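Local coordinates for protein hydrazine synthase subunit alpha (Candidatus Kuenenia stuttgartiensis, PDB 5C2V) that forms, within the hydrazine synthase complex, hydrazine by condensing ammonia with hydroxylamine made in the gamma subunit, and carries two heme c groups, at residues D[117-129]-D[164-176]. Sequence-based numbering, arbitrary orientation.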
loop_
_atom_site.group_PDB
_atom_site.type_symbol
_atom_site.label_atom_id
_atom_site.label_comp_id
_atom_site.label_asym_id
_atom_site.label_seq_id
_atom_site.Cartn_x
_atom_site.Cartn_y
_atom_site.Cartn_z
ATOM N N GLN D 117 -43.395 -18.362 -9.245
ATOM C CA GLN D 117 -42.692 -17.659 -8.172
ATOM C C GLN D 117 -41.834 -18.597 -7.324
ATOM O O GLN D 117 -42.352 -19.485 -6.648
ATOM C CB GLN D 117 -43.691 -16.930 -7.275
ATOM C CG GLN D 117 -43.045 -16.102 -6.177
ATOM C CD GLN D 117 -44.063 -15.433 -5.276
ATOM O OE1 GLN D 117 -45.252 -15.385 -5.591
ATOM N NE2 GLN D 117 -43.600 -14.912 -4.145
ATOM N N MET D 118 -40.520 -18.392 -7.368
ATOM C CA MET D 118 -39.574 -19.248 -6.656
ATOM C C MET D 118 -39.375 -18.911 -5.173
ATOM O O MET D 118 -39.304 -19.813 -4.339
ATOM C CB MET D 118 -38.224 -19.219 -7.370
ATOM C CG MET D 118 -38.327 -19.610 -8.829
ATOM S SD MET D 118 -39.385 -21.053 -9.025
ATOM C CE MET D 118 -38.312 -22.338 -8.391
ATOM N N THR D 119 -39.277 -17.624 -4.844
ATOM C CA THR D 119 -38.930 -17.222 -3.478
ATOM C C THR D 119 -39.945 -16.287 -2.823
ATOM O O THR D 119 -40.354 -15.291 -3.411
ATOM C CB THR D 119 -37.552 -16.525 -3.433
ATOM O OG1 THR D 119 -37.511 -15.475 -4.408
ATOM C CG2 THR D 119 -36.441 -17.515 -3.721
ATOM N N ASP D 120 -40.376 -16.641 -1.616
ATOM C CA ASP D 120 -41.182 -15.751 -0.781
ATOM C C ASP D 120 -40.369 -15.015 0.293
ATOM O O ASP D 120 -40.948 -14.356 1.158
ATOM C CB ASP D 120 -42.330 -16.512 -0.119
ATOM C CG ASP D 120 -43.544 -15.629 0.115
ATOM O OD1 ASP D 120 -43.695 -14.627 -0.617
ATOM O OD2 ASP D 120 -44.343 -15.930 1.026
ATOM N N LEU D 121 -39.042 -15.133 0.236
ATOM C CA LEU D 121 -38.149 -14.710 1.323
ATOM C C LEU D 121 -38.429 -13.302 1.843
ATOM O O LEU D 121 -38.806 -12.411 1.084
ATOM C CB LEU D 121 -36.686 -14.777 0.858
ATOM C CG LEU D 121 -35.614 -14.284 1.842
ATOM C CD1 LEU D 121 -35.464 -15.240 3.017
ATOM C CD2 LEU D 121 -34.272 -14.035 1.162
ATOM N N LYS D 122 -38.248 -13.114 3.148
ATOM C CA LYS D 122 -38.429 -11.806 3.747
ATOM C C LYS D 122 -37.073 -11.132 3.629
ATOM O O LYS D 122 -36.150 -11.414 4.395
ATOM C CB LYS D 122 -38.866 -11.955 5.210
ATOM C CG LYS D 122 -39.407 -10.718 5.905
ATOM C CD LYS D 122 -39.649 -11.024 7.384
ATOM C CE LYS D 122 -40.423 -12.329 7.563
ATOM N NZ LYS D 122 -40.604 -12.708 8.994
ATOM N N GLY D 123 -36.964 -10.226 2.664
ATOM C CA GLY D 123 -35.664 -9.727 2.257
ATOM C C GLY D 123 -35.594 -9.493 0.757
ATOM O O GLY D 123 -36.618 -9.412 0.078
ATOM N N THR D 124 -34.370 -9.402 0.243
ATOM C CA THR D 124 -34.118 -9.196 -1.181
ATOM C C THR D 124 -33.424 -10.404 -1.820
ATOM O O THR D 124 -32.588 -11.050 -1.188
ATOM C CB THR D 124 -33.250 -7.943 -1.409
ATOM O OG1 THR D 124 -33.760 -6.858 -0.625
ATOM C CG2 THR D 124 -33.237 -7.548 -2.879
ATOM N N CYS D 125 -33.772 -10.703 -3.071
ATOM C CA CYS D 125 -33.154 -11.802 -3.813
ATOM C C CYS D 125 -32.762 -11.374 -5.226
ATOM O O CYS D 125 -33.494 -10.629 -5.877
ATOM C CB CYS D 125 -34.101 -13.002 -3.887
ATOM S SG CYS D 125 -34.757 -13.557 -2.301
ATOM N N ARG D 126 -31.614 -11.852 -5.701
ATOM C CA ARG D 126 -31.182 -11.573 -7.067
ATOM C C ARG D 126 -30.111 -12.538 -7.581
ATOM O O ARG D 126 -29.618 -13.401 -6.846
ATOM C CB ARG D 126 -30.664 -10.136 -7.176
ATOM C CG ARG D 126 -29.480 -9.820 -6.276
ATOM C CD ARG D 126 -29.018 -8.385 -6.470
ATOM N NE ARG D 126 -28.626 -8.119 -7.852
ATOM C CZ ARG D 126 -27.373 -8.155 -8.294
ATOM N NH1 ARG D 126 -26.383 -8.442 -7.461
ATOM N NH2 ARG D 126 -27.109 -7.900 -9.568
ATOM N N SER D 127 -29.754 -12.350 -8.851
ATOM C CA SER D 127 -28.781 -13.180 -9.568
ATOM C C SER D 127 -28.975 -14.691 -9.405
ATOM O O SER D 127 -28.088 -15.376 -8.897
ATOM C CB SER D 127 -27.362 -12.803 -9.135
ATOM O OG SER D 127 -27.059 -11.467 -9.498
ATOM N N PRO D 128 -30.134 -15.217 -9.835
ATOM C CA PRO D 128 -30.339 -16.669 -9.790
ATOM C C PRO D 128 -29.629 -17.393 -10.933
ATOM O O PRO D 128 -29.532 -16.849 -12.033
ATOM C CB PRO D 128 -31.855 -16.804 -9.915
ATOM C CG PRO D 128 -32.245 -15.648 -10.768
ATOM C CD PRO D 128 -31.295 -14.523 -10.425
ATOM N N ILE D 129 -29.141 -18.602 -10.673
ATOM C CA ILE D 129 -28.574 -19.448 -11.721
ATOM C C ILE D 129 -29.044 -20.886 -11.549
ATOM O O ILE D 129 -29.410 -21.303 -10.448
ATOM C CB ILE D 129 -27.028 -19.428 -11.725
ATOM C CG1 ILE D 129 -26.480 -19.907 -10.380
ATOM C CG2 ILE D 129 -26.499 -18.042 -12.074
ATOM C CD1 ILE D 129 -24.977 -20.062 -10.353
ATOM N N GLY D 164 -33.553 -29.282 -11.659
ATOM C CA GLY D 164 -32.295 -28.804 -11.131
ATOM C C GLY D 164 -32.461 -28.042 -9.836
ATOM O O GLY D 164 -33.494 -28.116 -9.171
ATOM N N MET D 165 -31.419 -27.303 -9.484
ATOM C CA MET D 165 -31.412 -26.462 -8.303
ATOM C C MET D 165 -31.184 -25.025 -8.744
ATOM O O MET D 165 -30.701 -24.781 -9.851
ATOM C CB MET D 165 -30.322 -26.906 -7.327
ATOM C CG MET D 165 -30.426 -28.357 -6.888
ATOM S SD MET D 165 -31.715 -28.615 -5.658
ATOM C CE MET D 165 -31.070 -27.642 -4.300
ATOM N N ILE D 166 -31.540 -24.071 -7.892
ATOM C CA ILE D 166 -31.289 -22.671 -8.205
ATOM C C ILE D 166 -30.407 -22.020 -7.147
ATOM O O ILE D 166 -30.796 -21.900 -5.987
ATOM C CB ILE D 166 -32.596 -21.870 -8.339
ATOM C CG1 ILE D 166 -33.371 -22.323 -9.577
ATOM C CG2 ILE D 166 -32.299 -20.382 -8.431
ATOM C CD1 ILE D 166 -34.616 -21.508 -9.851
ATOM N N ILE D 167 -29.213 -21.606 -7.556
ATOM C CA ILE D 167 -28.303 -20.909 -6.659
ATOM C C ILE D 167 -28.461 -19.408 -6.844
ATOM O O ILE D 167 -28.238 -18.890 -7.936
ATOM C CB ILE D 167 -26.833 -21.301 -6.912
ATOM C CG1 ILE D 167 -26.694 -22.821 -7.038
ATOM C CG2 ILE D 167 -25.939 -20.757 -5.807
ATOM C CD1 ILE D 167 -27.111 -23.581 -5.801
ATOM N N PHE D 168 -28.849 -18.702 -5.787
ATOM C CA PHE D 168 -29.047 -17.261 -5.913
ATOM C C PHE D 168 -28.450 -16.493 -4.742
ATOM O O PHE D 168 -28.092 -17.076 -3.724
ATOM C CB PHE D 168 -30.539 -16.932 -6.052
ATOM C CG PHE D 168 -31.327 -17.105 -4.781
ATOM C CD1 PHE D 168 -31.836 -18.342 -4.426
ATOM C CD2 PHE D 168 -31.575 -16.022 -3.951
ATOM C CE1 PHE D 168 -32.567 -18.500 -3.262
ATOM C CE2 PHE D 168 -32.302 -16.173 -2.786
ATOM C CZ PHE D 168 -32.801 -17.414 -2.441
ATOM N N SER D 169 -28.337 -15.179 -4.900
ATOM C CA SER D 169 -27.860 -14.330 -3.817
ATOM C C SER D 169 -29.045 -13.678 -3.121
ATOM O O SER D 169 -29.978 -13.223 -3.775
ATOM C CB SER D 169 -26.896 -13.265 -4.343
ATOM O OG SER D 169 -26.464 -12.410 -3.299
ATOM N N GLY D 170 -29.015 -13.634 -1.794
ATOM C CA GLY D 170 -30.113 -13.039 -1.057
ATOM C C GLY D 170 -29.716 -12.480 0.292
ATOM O O GLY D 170 -28.746 -12.926 0.904
ATOM N N SER D 171 -30.487 -11.507 0.761
ATOM C CA SER D 171 -30.199 -10.844 2.024
ATOM C C SER D 171 -31.471 -10.616 2.828
ATOM O O SER D 171 -32.509 -10.279 2.265
ATOM C CB SER D 171 -29.497 -9.508 1.770
ATOM O OG SER D 171 -29.446 -8.726 2.951
ATOM N N PRO D 172 -31.392 -10.794 4.154
ATOM C CA PRO D 172 -32.526 -10.474 5.026
ATOM C C PRO D 172 -32.684 -8.965 5.200
ATOM O O PRO D 172 -31.926 -8.199 4.606
ATOM C CB PRO D 172 -32.156 -11.149 6.349
ATOM C CG PRO D 172 -30.669 -11.217 6.329
ATOM C CD PRO D 172 -30.283 -11.423 4.892
ATOM N N GLU D 173 -33.655 -8.548 6.005
ATOM C CA GLU D 173 -33.898 -7.128 6.227
ATOM C C GLU D 173 -33.682 -6.760 7.692
ATOM O O GLU D 173 -33.772 -7.613 8.574
ATOM C CB GLU D 173 -35.311 -6.750 5.781
ATOM C CG GLU D 173 -35.383 -6.237 4.350
ATOM C CD GLU D 173 -36.766 -6.376 3.746
ATOM O OE1 GLU D 173 -37.717 -6.676 4.498
ATOM O OE2 GLU D 173 -36.902 -6.181 2.520
ATOM N N GLY D 174 -33.392 -5.487 7.941
ATOM C CA GLY D 174 -33.052 -5.034 9.276
ATOM C C GLY D 174 -31.667 -5.522 9.652
ATOM O O GLY D 174 -31.378 -5.781 10.820
ATOM N N VAL D 175 -30.807 -5.644 8.646
ATOM C CA VAL D 175 -29.473 -6.196 8.834
ATOM C C VAL D 175 -28.403 -5.245 8.292
ATOM O O VAL D 175 -28.620 -4.546 7.301
ATOM C CB VAL D 175 -29.352 -7.585 8.153
ATOM C CG1 VAL D 175 -29.499 -7.465 6.644
ATOM C CG2 VAL D 175 -28.040 -8.256 8.512
ATOM N N MET D 176 -27.257 -5.207 8.964
ATOM C CA MET D 176 -26.145 -4.361 8.546
ATOM C C MET D 176 -24.896 -5.191 8.266
ATOM O O MET D 176 -24.583 -6.119 9.010
ATOM C CB MET D 176 -25.834 -3.309 9.614
ATOM C CG MET D 176 -26.529 -1.971 9.413
ATOM S SD MET D 176 -26.246 -0.846 10.795
ATOM C CE MET D 176 -26.964 0.667 10.161
#
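Phe168 raises its ring off the face of the sheet, where it meets Cys125 and Thr119, while its CB packs on Pro128. That CB rests 3.8 Å from Pro128 CA, and the carbonyl O of Arg126 lies at the ring edge, near its plane. With CG set between the backbone N and the carbonyl carbon (chi1 72°), the ring stands off the sheet, its CD2-CE2 edge beside Cys125. CD2 touches Cys125 CB, and CE2 lies 3.6 Å from Cys125 SG, an oblique sulfur-aromatic contact suited to a small, polarisable thiol. At the tip, Phe168 CZ meets the methyl CG2 of Thr119 at 3.9 Å, while the Thr119 hydroxyl turns to the backbone of Ile105. The ring of Tyr188, from the next strand, lies nearly parallel to that of Phe168.

Strands 124-129 and 165-171 are antiparallel neighbours in a sheet of the N-terminal domain, consistent with a blade of its six-bladed beta-propeller. Three hydrogen-bonded pairs, Thr124 with Ser171, Arg126 with Ser169 and Ile129 with Ile167, give six backbone bonds. Between the last two pairs a beta bulge places Pro128 against Phe168, while the Ser127 side chain packs on Asp230 and Pro231; proline's CB lies 3.9 Å from Ile166 CG2. Ser127 N and Arg126 NE both reach Asp81 of strand 76-84, tying the bulge to the preceding sheet.

Beyond the bulge, the branched Ile129 side chain brings CG1 to 3.8 Å from Ile167 CB and also packs on Pro231 and Trp232. At the other end, Gly123 adopts backbone angles accessible chiefly to glycine, and its CA approaches Ser171 O in a CA-H...O contact.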